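Local coordinates for programmed cell death 6-interacting protein (Homo sapiens, PDB 5WA1), which takes part in endocytosis, multivesicular body biogenesis, membrane repair and cytokinesis, its Bro1 domain, the part described here, containing the region that interacts with CHMP4 proteins, at residues A[28-33]-A[148-153]; A[295-300]-A[348-353]. One frame throughout, in Å; residues are numbered along the deposited sequence.

Interaction 1 of 2, residues A[28-33]-A[148-153]; sequences VQLKKT and CAALAS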
loop_
_atom_site.group_PDB
_atom_site.type_symbol
_atom_site.label_atom_id
_atom_site.label_comp_id
_atom_site.label_asym_id
_atom_site.label_seq_id
_atom_site.Cartn_x
_atom_site.Cartn_y
_atom_site.Cartn_z
ATOM N N VAL A 28 -7.297 -2.182 -1.019
ATOM C CA VAL A 28 -8.280 -1.175 -0.636
ATOM C C VAL A 28 -9.288 -1.028 -1.768
ATOM O O VAL A 28 -8.903 -0.956 -2.940
ATOM C CB VAL A 28 -7.598 0.171 -0.326
ATOM C CG1 VAL A 28 -8.620 1.213 0.107
ATOM C CG2 VAL A 28 -6.526 -0.019 0.748
ATOM N N GLN A 29 -10.571 -0.990 -1.418
ATOM C CA GLN A 29 -11.610 -0.739 -2.410
ATOM C C GLN A 29 -11.597 0.725 -2.844
ATOM O O GLN A 29 -11.267 1.622 -2.063
ATOM C CB GLN A 29 -12.985 -1.110 -1.850
ATOM C CG GLN A 29 -13.147 -2.595 -1.559
ATOM C CD GLN A 29 -13.087 -3.448 -2.819
ATOM O OE1 GLN A 29 -12.053 -4.046 -3.131
ATOM N NE2 GLN A 29 -14.199 -3.514 -3.543
ATOM N N LEU A 30 -11.953 0.961 -4.108
ATOM C CA LEU A 30 -11.976 2.312 -4.642
ATOM C C LEU A 30 -13.225 3.051 -4.167
ATOM O O LEU A 30 -14.269 2.449 -3.908
ATOM C CB LEU A 30 -11.937 2.286 -6.175
ATOM C CG LEU A 30 -10.584 2.192 -6.902
ATOM C CD1 LEU A 30 -9.836 0.903 -6.595
ATOM C CD2 LEU A 30 -10.789 2.338 -8.400
ATOM N N LYS A 31 -13.105 4.373 -4.051
ATOM C CA LYS A 31 -14.255 5.208 -3.729
ATOM C C LYS A 31 -15.119 5.409 -4.966
ATOM O O LYS A 31 -14.610 5.509 -6.084
ATOM C CB LYS A 31 -13.802 6.563 -3.181
ATOM C CG LYS A 31 -12.983 6.467 -1.895
ATOM C CD LYS A 31 -12.320 7.794 -1.520
ATOM C CE LYS A 31 -13.332 8.914 -1.300
ATOM N NZ LYS A 31 -14.471 8.531 -0.416
ATOM N N LYS A 32 -16.429 5.454 -4.761
ATOM C CA LYS A 32 -17.374 5.712 -5.834
ATOM C C LYS A 32 -17.714 7.198 -5.872
ATOM O O LYS A 32 -17.673 7.893 -4.852
ATOM C CB LYS A 32 -18.645 4.882 -5.638
ATOM C CG LYS A 32 -18.410 3.383 -5.607
ATOM C CD LYS A 32 -19.674 2.647 -5.204
ATOM C CE LYS A 32 -19.389 1.192 -4.866
ATOM N NZ LYS A 32 -20.594 0.533 -4.288
ATOM N N THR A 33 -18.035 7.689 -7.065
ATOM C CA THR A 33 -18.405 9.086 -7.210
ATOM C C THR A 33 -19.539 9.191 -8.216
ATOM O O THR A 33 -19.719 8.315 -9.068
ATOM C CB THR A 33 -17.210 9.954 -7.647
ATOM O OG1 THR A 33 -17.617 11.326 -7.752
ATOM C CG2 THR A 33 -16.664 9.487 -8.985
ATOM N N CYS A 148 -6.173 6.058 -6.984
ATOM C CA CYS A 148 -4.899 5.632 -7.561
ATOM C C CYS A 148 -4.196 4.664 -6.620
ATOM O O CYS A 148 -3.765 3.576 -7.026
ATOM C CB CYS A 148 -3.993 6.831 -7.832
ATOM S SG CYS A 148 -4.610 8.023 -9.050
ATOM N N ALA A 149 -4.076 5.054 -5.350
ATOM C CA ALA A 149 -3.432 4.195 -4.358
ATOM C C ALA A 149 -4.188 2.883 -4.188
ATOM O O ALA A 149 -3.580 1.805 -4.144
ATOM C CB ALA A 149 -3.332 4.939 -3.026
ATOM N N ALA A 150 -5.519 2.954 -4.094
ATOM C CA ALA A 150 -6.330 1.755 -3.900
ATOM C C ALA A 150 -6.207 0.808 -5.086
ATOM O O ALA A 150 -6.015 -0.403 -4.914
ATOM C CB ALA A 150 -7.794 2.152 -3.677
ATOM N N LEU A 151 -6.339 1.334 -6.308
ATOM C CA LEU A 151 -6.200 0.470 -7.474
ATOM C C LEU A 151 -4.790 -0.106 -7.563
ATOM O O LEU A 151 -4.614 -1.285 -7.894
ATOM C CB LEU A 151 -6.583 1.237 -8.750
ATOM C CG LEU A 151 -6.541 0.409 -10.038
ATOM C CD1 LEU A 151 -7.510 -0.758 -9.960
ATOM C CD2 LEU A 151 -6.822 1.246 -11.289
ATOM N N ALA A 152 -3.773 0.694 -7.224
ATOM C CA ALA A 152 -2.408 0.171 -7.195
ATOM C C ALA A 152 -2.267 -0.956 -6.177
ATOM O O ALA A 152 -1.567 -1.947 -6.428
ATOM C CB ALA A 152 -1.415 1.288 -6.877
ATOM N N SER A 153 -2.918 -0.820 -5.014
ATOM C CA SER A 153 -2.867 -1.891 -4.020
ATOM C C SER A 153 -3.551 -3.148 -4.537
ATOM O O SER A 153 -3.107 -4.262 -4.240
ATOM C CB SER A 153 -3.514 -1.439 -2.704
ATOM O OG SER A 153 -4.937 -1.551 -2.760
#

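Interaction 2 of 2, residues A[295-300]-A[348-353]; sequences IARLQH and KDLDPI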
loop_
_atom_site.group_PDB
_atom_site.type_symbol
_atom_site.label_atom_id
_atom_site.label_comp_id
_atom_site.label_asym_id
_atom_site.label_seq_id
_atom_site.Cartn_x
_atom_site.Cartn_y
_atom_site.Cartn_z
ATOM N N ILE A 295 18.380 -24.058 18.408
ATOM C CA ILE A 295 17.200 -24.634 19.052
ATOM C C ILE A 295 16.346 -23.540 19.679
ATOM O O ILE A 295 15.114 -23.556 19.574
ATOM C CB ILE A 295 17.627 -25.688 20.097
ATOM C CG1 ILE A 295 18.124 -26.953 19.407
ATOM C CG2 ILE A 295 16.462 -26.014 21.028
ATOM C CD1 ILE A 295 18.907 -27.899 20.321
ATOM N N ALA A 296 16.982 -22.590 20.370
ATOM C CA ALA A 296 16.235 -21.514 21.018
ATOM C C ALA A 296 15.448 -20.700 20.002
ATOM O O ALA A 296 14.303 -20.309 20.256
ATOM C CB ALA A 296 17.183 -20.604 21.795
ATOM N N ARG A 297 16.048 -20.441 18.842
ATOM C CA ARG A 297 15.369 -19.626 17.840
ATOM C C ARG A 297 14.261 -20.413 17.144
ATOM O O ARG A 297 13.180 -19.874 16.889
ATOM C CB ARG A 297 16.394 -19.076 16.849
ATOM C CG ARG A 297 17.359 -18.077 17.502
ATOM C CD ARG A 297 18.079 -17.265 16.447
ATOM N NE ARG A 297 19.069 -16.335 16.994
ATOM C CZ ARG A 297 18.794 -15.126 17.480
ATOM N NH1 ARG A 297 17.540 -14.677 17.516
ATOM N NH2 ARG A 297 19.780 -14.361 17.936
ATOM N N LEU A 298 14.488 -21.703 16.879
ATOM C CA LEU A 298 13.426 -22.538 16.323
ATOM C C LEU A 298 12.270 -22.687 17.304
ATOM O O LEU A 298 11.104 -22.755 16.896
ATOM C CB LEU A 298 13.975 -23.922 15.943
ATOM C CG LEU A 298 14.898 -24.030 14.714
ATOM C CD1 LEU A 298 15.604 -25.413 14.632
ATOM C CD2 LEU A 298 14.135 -23.749 13.426
ATOM N N GLN A 299 12.572 -22.765 18.604
ATOM C CA GLN A 299 11.495 -22.867 19.586
ATOM C C GLN A 299 10.658 -21.605 19.588
ATOM O O GLN A 299 9.433 -21.665 19.740
ATOM C CB GLN A 299 12.050 -23.138 20.988
ATOM C CG GLN A 299 12.535 -24.573 21.159
ATOM C CD GLN A 299 13.142 -24.857 22.522
ATOM O OE1 GLN A 299 13.289 -26.013 22.909
ATOM N NE2 GLN A 299 13.502 -23.808 23.252
ATOM N N HIS A 300 11.305 -20.453 19.423
ATOM C CA HIS A 300 10.572 -19.196 19.368
ATOM C C HIS A 300 9.716 -19.111 18.107
ATOM O O HIS A 300 8.557 -18.686 18.166
ATOM C CB HIS A 300 11.550 -18.026 19.440
ATOM C CG HIS A 300 10.880 -16.697 19.614
ATOM N ND1 HIS A 300 11.405 -15.529 19.110
ATOM C CD2 HIS A 300 9.738 -16.352 20.254
ATOM C CE1 HIS A 300 10.606 -14.519 19.415
ATOM N NE2 HIS A 300 9.583 -14.992 20.103
ATOM N N LYS A 348 15.961 -14.144 26.020
ATOM C CA LYS A 348 16.433 -12.813 26.386
ATOM C C LYS A 348 17.953 -12.726 26.430
ATOM O O LYS A 348 18.493 -11.616 26.498
ATOM C CB LYS A 348 15.842 -12.398 27.738
ATOM C CG LYS A 348 16.242 -13.296 28.895
ATOM C CD LYS A 348 15.774 -12.734 30.232
ATOM C CE LYS A 348 14.258 -12.656 30.315
ATOM N NZ LYS A 348 13.805 -12.172 31.649
ATOM N N ASP A 349 18.652 -13.862 26.387
ATOM C CA ASP A 349 20.104 -13.881 26.316
ATOM C C ASP A 349 20.630 -13.937 24.879
ATOM O O ASP A 349 21.850 -13.925 24.680
ATOM C CB ASP A 349 20.647 -15.063 27.134
ATOM C CG ASP A 349 20.320 -14.940 28.617
ATOM O OD1 ASP A 349 20.326 -13.796 29.131
ATOM O OD2 ASP A 349 20.050 -15.975 29.267
ATOM N N LEU A 350 19.751 -13.998 23.886
ATOM C CA LEU A 350 20.157 -13.975 22.487
ATOM C C LEU A 350 20.266 -12.537 22.002
ATOM O O LEU A 350 19.531 -11.652 22.448
ATOM C CB LEU A 350 19.159 -14.744 21.616
ATOM C CG LEU A 350 19.151 -16.269 21.804
ATOM C CD1 LEU A 350 18.098 -16.928 20.927
ATOM C CD2 LEU A 350 20.527 -16.862 21.532
ATOM N N ASP A 351 21.201 -12.304 21.091
ATOM C CA ASP A 351 21.343 -10.971 20.543
ATOM C C ASP A 351 20.181 -10.686 19.594
ATOM O O ASP A 351 19.633 -11.603 18.977
ATOM C CB ASP A 351 22.683 -10.823 19.825
ATOM C CG ASP A 351 23.863 -10.972 20.775
ATOM O OD1 ASP A 351 24.270 -9.961 21.390
ATOM O OD2 ASP A 351 24.375 -12.106 20.919
ATOM N N PRO A 352 19.745 -9.433 19.504
ATOM C CA PRO A 352 18.618 -9.120 18.624
ATOM C C PRO A 352 18.987 -9.314 17.164
ATOM O O PRO A 352 20.127 -9.089 16.754
ATOM C CB PRO A 352 18.321 -7.645 18.928
ATOM C CG PRO A 352 19.612 -7.107 19.473
ATOM C CD PRO A 352 20.219 -8.249 20.245
ATOM N N ILE A 353 18.003 -9.758 16.379
ATOM C CA ILE A 353 18.171 -9.778 14.932
ATOM C C ILE A 353 18.118 -8.346 14.421
ATOM O O ILE A 353 17.301 -7.537 14.882
ATOM C CB ILE A 353 17.092 -10.656 14.273
ATOM C CG1 ILE A 353 17.163 -12.085 14.834
ATOM C CG2 ILE A 353 17.233 -10.648 12.755
ATOM C CD1 ILE A 353 15.968 -12.963 14.474
#

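Interaction 1 of 2, residues A[28-33]-A[148-153]
Ser153 and Val28 supply the polar link between the extended segment 28-33 and the helical segment 148-153. The backbone N of Val28 donates to Ser153 OG over 3.0 Å, with an N-H...O angle of 154°. The same hydroxyl donates back into its own helix, to Ala150 O at 2.7 Å, so its proton is committed there and the oxygen acts as acceptor for the incoming amide. A chi1 of 81° makes this double role possible, setting OG between the backbone N and the carbonyl carbon, where it can turn back towards the preceding turn. The hydroxyl of a buried serine thus satisfies a main-chain N-H of a buried residue.

This is the Bro1 domain, a largely helical, TPR-related fold, near whose centre the non-helical N-terminal segment runs over helix 137-157. Beyond the contact it continues to the two-stranded sheet, where Lys32 makes backbone hydrogen bonds with Lys117.

The apolar part centres on Ala150, whose small CB lets the extended chain come close: Val28 O lies 3.4 Å from Ala150 CB, and that carbonyl is also hydrogen-bonded by Gln154 NE2. Val28 CB packs against the same methyl at 3.9 Å, while Leu30 CD1 reaches it from farther along the segment, 3.8 Å from Ala150 CB. The same branch of Leu30 also lies against the next residue, with CD1 3.5 Å from Leu151 N and 3.9 Å from Leu151 CB.

Interaction 2 of 2, residues A[295-300]-A[348-353]
Arg297 reaches from helix 291-311 to the loop segment 348-353 and meets it in three ways at once: through a hydrogen bond, over a guanidinium face and by apolar packing. The setting is the helical Bro1 domain, a TPR-related fold, in which the chain after helix 319-340 turns back past the preceding helices. The bond runs from Arg297 NH2 to Asp351 O over 3.0 Å and is nearly straight, at 167°. The oxygen lies at the edge of the guanidinium, almost exactly in its plane, and the donor lies in the carbonyl plane in turn.

Leu350 points back from the loop to meet the arginine and lies over one face, its CD1 3.9 Å above the guanidinium plane and over its centre. The same methyl packs on the aliphatic stem, 3.7 Å from Arg297 CG, and on the helix itself, 3.9 Å from Ala296 CB. Ile353 reaches the far end of the arginine obliquely, with CG1 3.7 Å from Arg297 NH1.

The arginine chain is extended from CG to NE (chi3 -177°), which lets the charged end span to the loop while NE stays within reach of Glu293, one turn earlier on the same helix. Around this first shell, two acidic residues fix the guanidinium: Glu293 OE2 makes a salt bridge with Arg297 NE, and Glu278 OE1, from helix 262-287, makes another with Arg297 NH1. This buried cation is therefore probably well compensated, and the loop contributes a neutral carbonyl. Ile353 also rests on Ala235 and Asn239 of helix 231-252. The Asp351 carboxylate makes no direct contact with the charge, its OD2 lying 5.9 Å from Arg297 NH2.

Interactions 1 and 2 lie in series along one Bro1 domain, the first closing before the second opens, and they share no helix. Their centres are about 41 Å apart and their nearest atoms about 27 Å, so they do not touch. Interaction 1, about 10 Å from the centre of the chain, lays the N-terminal segment on helix 137-157; interaction 2, about 31 Å from that centre, sets the segment after helix 319-340 on helix 291-311 and lies within the region that interacts with CHMP4 proteins. Together they illustrate how an elongated helical domain holds the chain near its N-terminal end and after helix 319-340 against its helices, through separate contacts at widely spaced places.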